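Local coordinates for coat protein (Leviviridae sp., PDB 6YFR), which forms the protein shell of a single-stranded RNA bacteriophage, assembling from many copies into virus-like particles, and probably encloses the genome, at residues 19-24 and 32-37; 50-55 and 75-80. One frame throughout, in Å; residues are numbered along the deposited sequence.

Contact 1. Residues 19-24 and 32-37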
loop_
_atom_site.group_PDB
_atom_site.type_symbol
_atom_site.label_atom_id
_atom_site.label_comp_id
_atom_site.label_asym_id
_atom_site.label_seq_id
_atom_site.Cartn_x
_atom_site.Cartn_y
_atom_site.Cartn_z
ATOM N N THR A 19 -49.959 18.352 -52.717
ATOM C CA THR A 19 -50.560 19.354 -51.843
ATOM C C THR A 19 -51.420 20.332 -52.632
ATOM O O THR A 19 -51.046 20.776 -53.721
ATOM C CB THR A 19 -49.498 20.141 -51.054
ATOM O OG1 THR A 19 -48.685 20.897 -51.956
ATOM C CG2 THR A 19 -48.617 19.203 -50.240
ATOM N N TRP A 20 -52.576 20.653 -52.058
ATOM C CA TRP A 20 -53.463 21.710 -52.517
ATOM C C TRP A 20 -53.492 22.819 -51.474
ATOM O O TRP A 20 -53.467 22.548 -50.267
ATOM C CB TRP A 20 -54.889 21.197 -52.724
ATOM C CG TRP A 20 -55.038 20.127 -53.750
ATOM C CD1 TRP A 20 -55.530 20.270 -55.013
ATOM C CD2 TRP A 20 -54.712 18.741 -53.600
ATOM N NE1 TRP A 20 -55.526 19.061 -55.664
ATOM C CE2 TRP A 20 -55.028 18.105 -54.818
ATOM C CE3 TRP A 20 -54.178 17.976 -52.560
ATOM C CZ2 TRP A 20 -54.830 16.743 -55.021
ATOM C CZ3 TRP A 20 -53.983 16.621 -52.766
ATOM C CH2 TRP A 20 -54.309 16.020 -53.985
ATOM N N ASN A 21 -53.557 24.061 -51.940
ATOM C CA ASN A 21 -53.722 25.214 -51.068
ATOM C C ASN A 21 -55.165 25.696 -51.119
ATOM O O ASN A 21 -55.798 25.692 -52.182
ATOM C CB ASN A 21 -52.785 26.359 -51.467
ATOM C CG ASN A 21 -51.342 26.101 -51.083
ATOM O OD1 ASN A 21 -51.034 25.143 -50.373
ATOM N ND2 ASN A 21 -50.447 26.967 -51.546
ATOM N N VAL A 22 -55.676 26.107 -49.960
ATOM C CA VAL A 22 -57.001 26.708 -49.867
ATOM C C VAL A 22 -56.921 28.145 -50.362
ATOM O O VAL A 22 -56.129 28.947 -49.853
ATOM C CB VAL A 22 -57.524 26.653 -48.425
ATOM C CG1 VAL A 22 -58.796 27.472 -48.294
ATOM C CG2 VAL A 22 -57.755 25.222 -48.005
ATOM N N THR A 23 -57.742 28.477 -51.350
ATOM C CA THR A 23 -57.691 29.797 -51.961
ATOM C C THR A 23 -58.509 30.798 -51.154
ATOM O O THR A 23 -59.454 30.437 -50.449
ATOM C CB THR A 23 -58.208 29.749 -53.399
ATOM O OG1 THR A 23 -59.538 29.215 -53.405
ATOM C CG2 THR A 23 -57.296 28.882 -54.286
ATOM N N GLY A 24 -58.123 32.068 -51.257
ATOM C CA GLY A 24 -58.841 33.143 -50.598
ATOM C C GLY A 24 -58.562 33.297 -49.123
ATOM O O GLY A 24 -59.347 33.943 -48.420
ATOM N N VAL A 32 -51.170 29.342 -44.951
ATOM C CA VAL A 32 -52.303 29.043 -45.834
ATOM C C VAL A 32 -52.804 27.631 -45.539
ATOM O O VAL A 32 -51.991 26.693 -45.476
ATOM C CB VAL A 32 -51.891 29.190 -47.303
ATOM C CG1 VAL A 32 -52.869 28.464 -48.207
ATOM C CG2 VAL A 32 -51.817 30.661 -47.686
ATOM N N PRO A 33 -54.105 27.436 -45.334
ATOM C CA PRO A 33 -54.617 26.080 -45.094
ATOM C C PRO A 33 -54.272 25.157 -46.249
ATOM O O PRO A 33 -54.314 25.552 -47.416
ATOM C CB PRO A 33 -56.131 26.290 -44.972
ATOM C CG PRO A 33 -56.290 27.725 -44.592
ATOM C CD PRO A 33 -55.165 28.453 -45.264
ATOM N N GLN A 34 -53.929 23.913 -45.915
ATOM C CA GLN A 34 -53.443 22.964 -46.904
ATOM C C GLN A 34 -54.185 21.639 -46.813
ATOM O O GLN A 34 -54.682 21.248 -45.749
ATOM C CB GLN A 34 -51.941 22.704 -46.740
ATOM C CG GLN A 34 -51.054 23.814 -47.263
ATOM C CD GLN A 34 -49.602 23.393 -47.342
ATOM O OE1 GLN A 34 -49.168 22.488 -46.629
ATOM N NE2 GLN A 34 -48.844 24.041 -48.219
ATOM N N VAL A 35 -54.249 20.952 -47.952
ATOM C CA VAL A 35 -54.691 19.565 -48.033
ATOM C C VAL A 35 -53.562 18.758 -48.662
ATOM O O VAL A 35 -53.074 19.105 -49.741
ATOM C CB VAL A 35 -55.986 19.417 -48.851
ATOM C CG1 VAL A 35 -56.495 17.986 -48.770
ATOM C CG2 VAL A 35 -57.044 20.394 -48.366
ATOM N N VAL A 36 -53.147 17.690 -47.993
ATOM C CA VAL A 36 -52.002 16.893 -48.411
ATOM C C VAL A 36 -52.460 15.454 -48.593
ATOM O O VAL A 36 -53.018 14.856 -47.666
ATOM C CB VAL A 36 -50.855 16.974 -47.392
ATOM C CG1 VAL A 36 -49.655 16.179 -47.878
ATOM C CG2 VAL A 36 -50.477 18.423 -47.135
ATOM N N GLN A 37 -52.230 14.901 -49.780
ATOM C CA GLN A 37 -52.419 13.477 -50.024
ATOM C C GLN A 37 -51.061 12.791 -50.056
ATOM O O GLN A 37 -50.139 13.254 -50.736
ATOM C CB GLN A 37 -53.164 13.214 -51.334
ATOM C CG GLN A 37 -53.337 11.728 -51.616
ATOM C CD GLN A 37 -53.921 11.436 -52.985
ATOM O OE1 GLN A 37 -54.290 12.347 -53.730
ATOM N NE2 GLN A 37 -54.007 10.152 -53.325
#
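W20 and V35 form the hydrogen-bonded pair central to this antiparallel hairpin: W20 N reaches V35 O at 2.8 Å, and V35 N answers to W20 O at 2.9 Å. A third straight bond, V22 N to P33 O at 2.9 Å, carries the ladder past the strand end, where proline has no N-H to give back. On the face bearing T19, N21, Q34 and V36, the amides of N21 and Q34 run side by side with planes 22° apart. Q34 NE2 gives N21 OD1 a longer, bent hydrogen bond of 3.3 Å, tilted off the plane of either amide. Beside it T19 CG2 lies 3.7 Å from V36 CG2. On the other face the W20 indole, with CG set beside the backbone N (chi1 -61°), turns its six-membered edge to the partner strand: V35 O lies in the ring plane, 3.2 Å from CE3, and CZ3 meets Q37 CB at 3.8 Å. V22 CG2 packs on P33 CB at 3.6 Å. The Q37 amide, nearly coplanar with the indole, bonds E39 and, on the second subunit, R108 and S111; F104 of that subunit meets W20 edge-to-face. Strand 5-9 flanks 16-22, and strand 47-59 flanks 34-41.

Contact 2. Residues 50-55 and 75-80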
loop_
_atom_site.group_PDB
_atom_site.type_symbol
_atom_site.label_atom_id
_atom_site.label_comp_id
_atom_site.label_asym_id
_atom_site.label_seq_id
_atom_site.Cartn_x
_atom_site.Cartn_y
_atom_site.Cartn_z
ATOM N N SER A 50 -52.504 5.114 -47.864
ATOM C CA SER A 50 -53.103 6.257 -48.541
ATOM C C SER A 50 -53.641 7.201 -47.475
ATOM O O SER A 50 -54.504 6.810 -46.684
ATOM C CB SER A 50 -54.229 5.820 -49.479
ATOM O OG SER A 50 -53.755 4.972 -50.509
ATOM N N LYS A 51 -53.136 8.432 -47.451
ATOM C CA LYS A 51 -53.503 9.393 -46.424
ATOM C C LYS A 51 -53.990 10.694 -47.048
ATOM O O LYS A 51 -53.490 11.132 -48.089
ATOM C CB LYS A 51 -52.318 9.691 -45.494
ATOM C CG LYS A 51 -51.827 8.502 -44.682
ATOM C CD LYS A 51 -50.632 8.899 -43.821
ATOM C CE LYS A 51 -50.104 7.717 -43.024
ATOM N NZ LYS A 51 -48.922 8.083 -42.197
ATOM N N ILE A 52 -54.972 11.307 -46.391
ATOM C CA ILE A 52 -55.405 12.669 -46.687
ATOM C C ILE A 52 -55.363 13.459 -45.386
ATOM O O ILE A 52 -55.828 12.979 -44.347
ATOM C CB ILE A 52 -56.818 12.717 -47.302
ATOM C CG1 ILE A 52 -56.911 11.841 -48.550
ATOM C CG2 ILE A 52 -57.200 14.151 -47.647
ATOM C CD1 ILE A 52 -56.381 12.503 -49.796
ATOM N N SER A 53 -54.816 14.670 -45.443
ATOM C CA SER A 53 -54.650 15.500 -44.259
ATOM C C SER A 53 -55.072 16.923 -44.577
ATOM O O SER A 53 -54.603 17.510 -45.556
ATOM C CB SER A 53 -53.198 15.474 -43.774
ATOM O OG SER A 53 -52.791 14.149 -43.468
ATOM N N VAL A 54 -55.955 17.476 -43.757
ATOM C CA VAL A 54 -56.395 18.857 -43.891
ATOM C C VAL A 54 -55.884 19.612 -42.675
ATOM O O VAL A 54 -56.274 19.310 -41.537
ATOM C CB VAL A 54 -57.922 18.962 -44.016
ATOM C CG1 VAL A 54 -58.329 20.415 -44.152
ATOM C CG2 VAL A 54 -58.407 18.152 -45.205
ATOM N N TYR A 55 -54.995 20.576 -42.920
ATOM C CA TYR A 55 -54.460 21.458 -41.889
ATOM C C TYR A 55 -55.044 22.844 -42.126
ATOM O O TYR A 55 -54.723 23.492 -43.130
ATOM C CB TYR A 55 -52.933 21.500 -41.939
ATOM C CG TYR A 55 -52.260 20.145 -41.934
ATOM C CD1 TYR A 55 -52.170 19.396 -40.770
ATOM C CD2 TYR A 55 -51.695 19.625 -43.092
ATOM C CE1 TYR A 55 -51.549 18.160 -40.759
ATOM C CE2 TYR A 55 -51.070 18.390 -43.092
ATOM C CZ TYR A 55 -51.001 17.662 -41.923
ATOM O OH TYR A 55 -50.382 16.432 -41.919
ATOM N N CYS A 75 -57.525 17.388 -39.636
ATOM C CA CYS A 75 -58.398 16.277 -39.999
ATOM C C CYS A 75 -57.589 15.275 -40.811
ATOM O O CYS A 75 -57.104 15.604 -41.898
ATOM C CB CYS A 75 -59.611 16.769 -40.787
ATOM S SG CYS A 75 -60.817 15.487 -41.162
ATOM N N GLU A 76 -57.456 14.059 -40.289
ATOM C CA GLU A 76 -56.606 13.029 -40.872
ATOM C C GLU A 76 -57.436 11.832 -41.316
ATOM O O GLU A 76 -58.435 11.477 -40.684
ATOM C CB GLU A 76 -55.539 12.551 -39.872
ATOM C CG GLU A 76 -54.574 13.625 -39.396
ATOM C CD GLU A 76 -53.480 13.922 -40.404
ATOM O OE1 GLU A 76 -53.470 13.287 -41.481
ATOM O OE2 GLU A 76 -52.623 14.788 -40.116
ATOM N N PHE A 77 -56.989 11.204 -42.402
ATOM C CA PHE A 77 -57.578 9.985 -42.936
ATOM C C PHE A 77 -56.460 9.097 -43.458
ATOM O O PHE A 77 -55.541 9.578 -44.128
ATOM C CB PHE A 77 -58.576 10.298 -44.061
ATOM C CG PHE A 77 -58.919 9.117 -44.939
ATOM C CD1 PHE A 77 -60.053 8.362 -44.692
ATOM C CD2 PHE A 77 -58.127 8.784 -46.031
ATOM C CE1 PHE A 77 -60.380 7.285 -45.504
ATOM C CE2 PHE A 77 -58.445 7.706 -46.841
ATOM C CZ PHE A 77 -59.573 6.955 -46.578
ATOM N N SER A 78 -56.559 7.803 -43.172
ATOM C CA SER A 78 -55.593 6.830 -43.661
ATOM C C SER A 78 -56.311 5.543 -44.037
ATOM O O SER A 78 -57.331 5.188 -43.442
ATOM C CB SER A 78 -54.511 6.528 -42.619
ATOM O OG SER A 78 -55.023 5.707 -41.583
ATOM N N LEU A 79 -55.759 4.844 -45.028
ATOM C CA LEU A 79 -56.300 3.574 -45.499
ATOM C C LEU A 79 -55.146 2.661 -45.883
ATOM O O LEU A 79 -54.195 3.100 -46.541
ATOM C CB LEU A 79 -57.239 3.774 -46.694
ATOM C CG LEU A 79 -57.790 2.521 -47.377
ATOM C CD1 LEU A 79 -58.657 1.713 -46.425
ATOM C CD2 LEU A 79 -58.571 2.902 -48.628
ATOM N N THR A 80 -55.232 1.395 -45.466
ATOM C CA THR A 80 -54.187 0.413 -45.750
ATOM C C THR A 80 -54.546 -0.399 -46.991
ATOM O O THR A 80 -55.591 -1.060 -47.029
ATOM C CB THR A 80 -53.982 -0.524 -44.562
ATOM O OG1 THR A 80 -55.132 -1.366 -44.420
ATOM C CG2 THR A 80 -53.783 0.271 -43.281
#
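I52 and F77 mark the close-packed side of this antiparallel pairing, on the face that also carries S50, V54, C75 and L79. With its chi1 at 163° the F77 ring swings away from its own amide, and CD2 comes 4.1 Å from I52 CG1, while the ring's edge faces the I52 amide. Six main-chain hydrogen bonds join the strands in three reciprocal pairs, S50 with L79, I52 with F77 and V54 with C75; I52 N to F77 O is 2.9 Å, and CA-H...O contacts such as K51 CA to F77 O at 3.1 Å fill in between. The opposite face is more polar and more open. There K51 stretches out fully extended, touching S78 CB through CG at 3.9 Å before its ammonium leads away from the partner strand. E76 instead bends at chi2, but the exact placing of its carboxylate is doubtful because it crowds S53 OG; E76 OE2 is 3.3 Å from Y55 OH. Strand 34-41 borders 50-55, and L98 and M101 of helix 90-107 pack on F77. Residues 75-79 pair antiparallel with a strand of the second subunit, continuing the sheet across the dimer interface as in other levivirus coat proteins.

How the contacts relate
Contacts 1 and 2 are two hairpins in series in one antiparallel meander, their centres about 14 Å apart, joined by the pairing of strand 34-41 with strand 47-59. The seam includes two probable main-chain hydrogen bonds: V36 N to S53 O at 2.8 Å, and Q34 O to Y55 N at 2.9 Å. Q37 CG also packs against I52 CD1 at 3.6 Å, linking the indole side of contact 1 with the apolar face of contact 2. Both touch the second subunit differently: contact 1 through side chains such as F104 and R108 of that subunit, contact 2 chiefly by strand pairing. Together they span much of the sheet typical of this coat protein fold.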